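Local coordinates for amidohydrolase 3 domain-containing protein (Pyrococcus horikoshii, PDB 3IGH) that probably acts as a metal-dependent hydrolase of the amidohydrolase family, cleaving carbon-nitrogen bonds other than peptide bonds, although its substrate has not been identified, at residues P128-R133 with H137-N142; K144-L149 with G162-K167. One frame throughout, in Å; residues are numbered along the deposited sequence.

Interaction 1: residues P128-R133 with H137-N142; sequences PVFIYR and HVAVAN
Asn142 and Val129 meet twice, once through backbone and once through side chain. The Asn142 OD1 atom accepts Val129 N at 3.1 Å, with the donor standing above the carbonyl plane, while Asn142 N returns a longer bond to Val129 O. The Asn142 side chain crosses that of Val129 at about a right angle, bringing ND2 within 3.5 Å of Val129 CG2. Deeper in this antiparallel hairpin, Ile131 and Val140 form a hydrogen-bonded pair: Ile131 N reaches Val140 O at 2.8 Å, nearly straight at 168°. The strand ends with Arg133 N on Val138 O, also 2.8 Å.

The side chains sort by face. Phe130 and Tyr132 share one with Ala139 and Ala141, where small methyls suit the strand opposite two large rings. Phe130 CG is anti to the backbone N (chi1 -174°), which leans the ring toward the Tyr132 end and over the neighbouring strand, setting CZ 3.5 Å from Ala139 CB. The rim atom CE2 of Phe130 in turn lies 3.5 Å above one face of Tyr132, offset from its centre. The branched Ile131 and Val140 lie side by side on the other face. Outside the hairpin, helix 166-180 packs on the aromatic face through Leu169 and Ile176, and Arg133 NE is held by Gln110 OE1.

Asn142 is also the N-cap of helix 143-149: OD1 accepts Met145 N, and ND2 is bonded to Lys127 O and Leu122 O. Replacing Asn142 by alanine removes the amide and would probably leave Val129 N and Met145 N without their shared acceptor, freeing the helix start to shift. One buried planar amide, accepting at one end and donating at the other, thus ties the hairpin, the helix start and the preceding chain together.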
loop_
_atom_site.group_PDB
_atom_site.type_symbol
_atom_site.label_atom_id
_atom_site.label_comp_id
_atom_site.label_asym_id
_atom_site.label_seq_id
_atom_site.Cartn_x
_atom_site.Cartn_y
_atom_site.Cartn_z
ATOM N N PRO A 128 -4.490 32.543 -17.931
ATOM C CA PRO A 128 -3.586 31.767 -18.786
ATOM C C PRO A 128 -4.417 30.846 -19.685
ATOM O O PRO A 128 -5.366 30.208 -19.213
ATOM C CB PRO A 128 -2.758 30.950 -17.783
ATOM C CG PRO A 128 -2.891 31.692 -16.488
ATOM C CD PRO A 128 -4.260 32.267 -16.500
ATOM N N VAL A 129 -4.089 30.852 -20.975
ATOM C CA VAL A 129 -4.803 30.083 -22.000
ATOM C C VAL A 129 -3.787 29.246 -22.756
ATOM O O VAL A 129 -2.760 29.758 -23.188
ATOM C CB VAL A 129 -5.563 31.015 -23.003
ATOM C CG1 VAL A 129 -6.107 30.229 -24.206
ATOM C CG2 VAL A 129 -6.701 31.715 -22.312
ATOM N N PHE A 130 -4.077 27.955 -22.899
ATOM C CA PHE A 130 -3.240 27.039 -23.658
ATOM C C PHE A 130 -4.179 26.189 -24.521
ATOM O O PHE A 130 -5.021 25.461 -23.989
ATOM C CB PHE A 130 -2.439 26.161 -22.691
ATOM C CG PHE A 130 -1.432 25.265 -23.363
ATOM C CD1 PHE A 130 -0.147 25.719 -23.613
ATOM C CD2 PHE A 130 -1.765 23.958 -23.729
ATOM C CE1 PHE A 130 0.796 24.906 -24.219
ATOM C CE2 PHE A 130 -0.826 23.136 -24.342
ATOM C CZ PHE A 130 0.458 23.607 -24.581
ATOM N N ILE A 131 -4.070 26.303 -25.844
ATOM C CA ILE A 131 -5.031 25.615 -26.732
ATOM C C ILE A 131 -4.381 24.687 -27.750
ATOM O O ILE A 131 -3.599 25.112 -28.605
ATOM C CB ILE A 131 -6.060 26.581 -27.408
ATOM C CG1 ILE A 131 -5.369 27.685 -28.229
ATOM C CG2 ILE A 131 -6.986 27.191 -26.366
ATOM C CD1 ILE A 131 -6.314 28.420 -29.190
ATOM N N TYR A 132 -4.720 23.403 -27.647
ATOM C CA TYR A 132 -4.210 22.401 -28.568
ATOM C C TYR A 132 -4.939 22.474 -29.897
ATOM O O TYR A 132 -6.162 22.577 -29.930
ATOM C CB TYR A 132 -4.434 21.007 -28.004
ATOM C CG TYR A 132 -3.498 20.607 -26.900
ATOM C CD1 TYR A 132 -2.197 20.177 -27.184
ATOM C CD2 TYR A 132 -3.921 20.617 -25.569
ATOM C CE1 TYR A 132 -1.333 19.781 -26.159
ATOM C CE2 TYR A 132 -3.065 20.225 -24.539
ATOM C CZ TYR A 132 -1.779 19.806 -24.842
ATOM O OH TYR A 132 -0.938 19.423 -23.825
ATOM N N ARG A 133 -4.172 22.407 -30.981
ATOM C CA ARG A 133 -4.728 22.152 -32.307
ATOM C C ARG A 133 -5.266 20.729 -32.338
ATOM O O ARG A 133 -4.803 19.866 -31.587
ATOM C CB ARG A 133 -3.645 22.289 -33.381
ATOM C CG ARG A 133 -4.186 22.306 -34.826
ATOM C CD ARG A 133 -3.087 22.312 -35.879
ATOM N NE ARG A 133 -3.680 22.166 -37.208
ATOM C CZ ARG A 133 -3.887 21.003 -37.827
ATOM N NH1 ARG A 133 -3.528 19.856 -37.261
ATOM N NH2 ARG A 133 -4.448 20.986 -39.027
ATOM N N HIS A 137 -0.523 18.105 -31.864
ATOM C CA HIS A 137 0.904 18.236 -32.182
ATOM C C HIS A 137 1.362 19.698 -32.197
ATOM O O HIS A 137 2.555 19.978 -32.338
ATOM C CB HIS A 137 1.251 17.553 -33.513
ATOM C CG HIS A 137 0.881 16.101 -33.568
ATOM N ND1 HIS A 137 1.390 15.168 -32.689
ATOM C CD2 HIS A 137 0.065 15.421 -34.408
ATOM C CE1 HIS A 137 0.892 13.977 -32.976
ATOM N NE2 HIS A 137 0.087 14.103 -34.016
ATOM N N VAL A 138 0.408 20.617 -32.056
ATOM C CA VAL A 138 0.677 22.057 -32.022
ATOM C C VAL A 138 -0.244 22.694 -30.985
ATOM O O VAL A 138 -1.391 22.262 -30.804
ATOM C CB VAL A 138 0.416 22.748 -33.422
ATOM C CG1 VAL A 138 0.682 24.247 -33.360
ATOM C CG2 VAL A 138 1.263 22.144 -34.533
ATOM N N ALA A 139 0.254 23.727 -30.303
ATOM C CA ALA A 139 -0.566 24.525 -29.411
ATOM C C ALA A 139 -0.254 26.009 -29.517
ATOM O O ALA A 139 0.816 26.397 -29.980
ATOM C CB ALA A 139 -0.396 24.058 -27.970
ATOM N N VAL A 140 -1.208 26.832 -29.092
ATOM C CA VAL A 140 -0.995 28.274 -28.993
ATOM C C VAL A 140 -1.302 28.703 -27.563
ATOM O O VAL A 140 -2.230 28.181 -26.931
ATOM C CB VAL A 140 -1.862 29.093 -30.004
ATOM C CG1 VAL A 140 -1.410 30.555 -30.054
ATOM C CG2 VAL A 140 -1.775 28.511 -31.405
ATOM N N ALA A 141 -0.515 29.650 -27.059
ATOM C CA ALA A 141 -0.678 30.163 -25.704
ATOM C C ALA A 141 -0.631 31.696 -25.665
ATOM O O ALA A 141 0.074 32.313 -26.467
ATOM C CB ALA A 141 0.399 29.562 -24.797
ATOM N N ASN A 142 -1.392 32.296 -24.748
ATOM C CA ASN A 142 -1.299 33.735 -24.491
ATOM C C ASN A 142 -0.116 34.110 -23.569
ATOM O O ASN A 142 0.637 33.225 -23.128
ATOM C CB ASN A 142 -2.648 34.327 -24.023
ATOM C CG ASN A 142 -3.069 33.901 -22.610
ATOM O OD1 ASN A 142 -2.336 33.238 -21.859
ATOM N ND2 ASN A 142 -4.283 34.303 -22.244
#

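Interaction 2: residues K144-L149 with G162-K167; sequences KMLELL and GIIKEK. With SO4 (sulfate ion), chain P.
Two carboxylates grip Lys165 NZ: Glu166 OE2 in a weak, charged hydrogen bond of 3.2 Å, and Asp156 OD1 in a second salt bridge. This polar cluster lies toward one end of strand 163-165, which pairs antiparallel with strand 157-158. At the strand's other end Gly162 and Ile163 both face Asp158, a G1 beta bulge. The first bulge position takes a positive phi, here 82°, a conformation that glycine adopts with least strain.

The contact with helix 143-149 is wholly apolar. Ile164 turns its side chain toward the helix, and its terminal CD1 serves two leucines, touching Leu146 CD2 at 4.1 Å and Leu149 CD1 at 4.2 Å. These leucines are three residues apart, so the helical turn presents both to the strand. The side chains of Leu146 and Ile164 run alongside one another, pointing opposite ways, and the second branch of Leu146, CD1, rests 4.4 Å from Gly162 CA. Having no side chain, Gly162 offers that leucine only its backbone. In Ile164, CG1 is anti to the carbonyl carbon (chi1 -54°), and it carries CD1 out to the leucine pair. Branched aliphatic side chains suit such a junction, since their methyls fill the space between helix and strand without any polar group to satisfy. The Leu146 side chain spans the gap to the strand, where Leu146 CA and Gly162 CA are 7.9 Å apart.

Phe130 and Ala141 also pack against Ile164, so the leucine pair joins a larger apolar layer between the helix and the sheet. Leu149 continues it onto Val175 and Ile176 of helix 166-180.

Well away from this packing, Lys167 binds a sulfate that probably came from the crystallisation liquor and is also hydrogen-bonded to Lys155 N. The chain of Lys167 is extended until its last bond, where it bends (chi4 67°) and delivers NZ to sulfate O1 at 2.9 Å.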
loop_
_atom_site.group_PDB
_atom_site.type_symbol
_atom_site.label_atom_id
_atom_site.label_comp_id
_atom_site.label_asym_id
_atom_site.label_seq_id
_atom_site.Cartn_x
_atom_site.Cartn_y
_atom_site.Cartn_z
ATOM N N LYS A 144 0.111 35.245 -20.404
ATOM C CA LYS A 144 0.049 34.721 -19.039
ATOM C C LYS A 144 0.485 33.258 -18.941
ATOM O O LYS A 144 1.172 32.859 -17.994
ATOM C CB LYS A 144 -1.363 34.871 -18.481
ATOM C CG LYS A 144 -1.744 36.299 -18.107
ATOM C CD LYS A 144 -3.097 36.332 -17.413
ATOM C CE LYS A 144 -3.385 37.701 -16.804
ATOM N NZ LYS A 144 -3.653 38.737 -17.842
ATOM N N MET A 145 0.088 32.465 -19.930
ATOM C CA MET A 145 0.441 31.058 -19.957
ATOM C C MET A 145 1.913 30.905 -20.297
ATOM O O MET A 145 2.600 30.052 -19.728
ATOM C CB MET A 145 -0.427 30.319 -20.980
ATOM C CG MET A 145 -0.264 28.803 -20.948
ATOM S SD MET A 145 -0.994 28.063 -19.477
ATOM C CE MET A 145 -0.072 26.534 -19.469
ATOM N N LEU A 146 2.405 31.742 -21.213
ATOM C CA LEU A 146 3.815 31.694 -21.603
ATOM C C LEU A 146 4.738 32.100 -20.447
ATOM O O LEU A 146 5.865 31.607 -20.348
ATOM C CB LEU A 146 4.076 32.570 -22.835
ATOM C CG LEU A 146 3.520 32.064 -24.177
ATOM C CD1 LEU A 146 3.821 33.066 -25.296
ATOM C CD2 LEU A 146 4.070 30.696 -24.523
ATOM N N GLU A 147 4.247 33.001 -19.592
ATOM C CA GLU A 147 4.952 33.378 -18.367
ATOM C C GLU A 147 5.106 32.167 -17.451
ATOM O O GLU A 147 6.208 31.889 -16.968
ATOM C CB GLU A 147 4.208 34.504 -17.638
ATOM C CG GLU A 147 4.906 35.002 -16.366
ATOM C CD GLU A 147 6.297 35.577 -16.632
ATOM O OE1 GLU A 147 6.466 36.304 -17.636
ATOM O OE2 GLU A 147 7.217 35.307 -15.830
ATOM N N LEU A 148 4.004 31.444 -17.245
ATOM C CA LEU A 148 4.013 30.215 -16.438
ATOM C C LEU A 148 4.915 29.132 -17.017
ATOM O O LEU A 148 5.574 28.397 -16.271
ATOM C CB LEU A 148 2.597 29.663 -16.281
ATOM C CG LEU A 148 1.651 30.359 -15.301
ATOM C CD1 LEU A 148 0.242 29.821 -15.471
ATOM C CD2 LEU A 148 2.120 30.186 -13.855
ATOM N N LEU A 149 4.952 29.037 -18.346
ATOM C CA LEU A 149 5.661 27.936 -18.996
ATOM C C LEU A 149 7.163 28.139 -19.016
ATOM O O LEU A 149 7.913 27.172 -18.862
ATOM C CB LEU A 149 5.147 27.699 -20.424
ATOM C CG LEU A 149 3.762 27.075 -20.618
ATOM C CD1 LEU A 149 3.409 27.056 -22.110
ATOM C CD2 LEU A 149 3.684 25.665 -20.013
ATOM N N GLY A 162 3.012 32.891 -30.536
ATOM C CA GLY A 162 2.624 32.023 -29.424
ATOM C C GLY A 162 2.502 30.558 -29.803
ATOM O O GLY A 162 1.965 29.766 -29.028
ATOM N N ILE A 163 3.019 30.203 -30.982
ATOM C CA ILE A 163 2.900 28.847 -31.535
ATOM C C ILE A 163 4.004 27.929 -31.029
ATOM O O ILE A 163 5.195 28.228 -31.165
ATOM C CB ILE A 163 2.871 28.855 -33.088
ATOM C CG1 ILE A 163 1.571 29.509 -33.579
ATOM C CG2 ILE A 163 3.012 27.434 -33.650
ATOM C CD1 ILE A 163 1.596 29.954 -35.029
ATOM N N ILE A 164 3.579 26.809 -30.441
ATOM C CA ILE A 164 4.455 25.856 -29.788
ATOM C C ILE A 164 4.267 24.497 -30.475
ATOM O O ILE A 164 3.144 23.988 -30.556
ATOM C CB ILE A 164 4.078 25.725 -28.284
ATOM C CG1 ILE A 164 4.054 27.097 -27.592
ATOM C CG2 ILE A 164 5.038 24.811 -27.570
ATOM C CD1 ILE A 164 3.185 27.142 -26.343
ATOM N N LYS A 165 5.362 23.912 -30.954
ATOM C CA LYS A 165 5.301 22.642 -31.680
ATOM C C LYS A 165 6.516 21.768 -31.403
ATOM O O LYS A 165 7.473 22.212 -30.765
ATOM C CB LYS A 165 5.147 22.884 -33.191
ATOM C CG LYS A 165 6.277 23.691 -33.832
ATOM C CD LYS A 165 5.955 24.045 -35.282
ATOM C CE LYS A 165 7.084 24.831 -35.934
ATOM N NZ LYS A 165 8.312 24.008 -36.096
ATOM N N GLU A 166 6.452 20.526 -31.884
ATOM C CA GLU A 166 7.545 19.548 -31.797
ATOM C C GLU A 166 8.113 19.388 -30.383
ATOM O O GLU A 166 7.365 19.054 -29.457
ATOM C CB GLU A 166 8.621 19.834 -32.858
ATOM C CG GLU A 166 8.095 19.710 -34.302
ATOM C CD GLU A 166 9.117 20.111 -35.364
ATOM O OE1 GLU A 166 10.296 19.700 -35.264
ATOM O OE2 GLU A 166 8.734 20.829 -36.314
ATOM N N LYS A 167 9.407 19.650 -30.197
ATOM C CA LYS A 167 10.021 19.428 -28.888
ATOM C C LYS A 167 9.695 20.518 -27.869
ATOM O O LYS A 167 9.783 20.274 -26.666
ATOM C CB LYS A 167 11.530 19.171 -28.987
ATOM C CG LYS A 167 12.379 20.362 -29.376
ATOM C CD LYS A 167 13.857 19.976 -29.355
ATOM C CE LYS A 167 14.732 21.035 -30.006
ATOM N NZ LYS A 167 14.757 22.310 -29.232
HETATM S S SO4 P . 16.942 24.796 -31.692
HETATM O O1 SO4 P . 15.887 23.850 -31.352
HETATM O O2 SO4 P . 16.362 26.068 -32.107
HETATM O O3 SO4 P . 17.789 25.024 -30.524
HETATM O O4 SO4 P . 17.740 24.240 -32.782
#

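Interactions 1 and 2 share one mixed sheet, their centres about 7 Å apart: the first pairs two of its strands, the second packs a helix on it. Strand 138-141, the second arm of the hairpin, is also bonded to strand 163-165: Ile164 N probably donates to Ala139 O at 2.8 Å, and Ala141 N to Gly162 O at 3.2 Å. Helix 143-149 follows that arm directly and folds back over the sheet, so that Met145 CB packs 3.3 Å from Val129 O. The sheet they share is distinct from the barrel strands expected for this family. The sulfate takes no part in the packing, since its O1 lies 14.0 Å from Ile164 CD1.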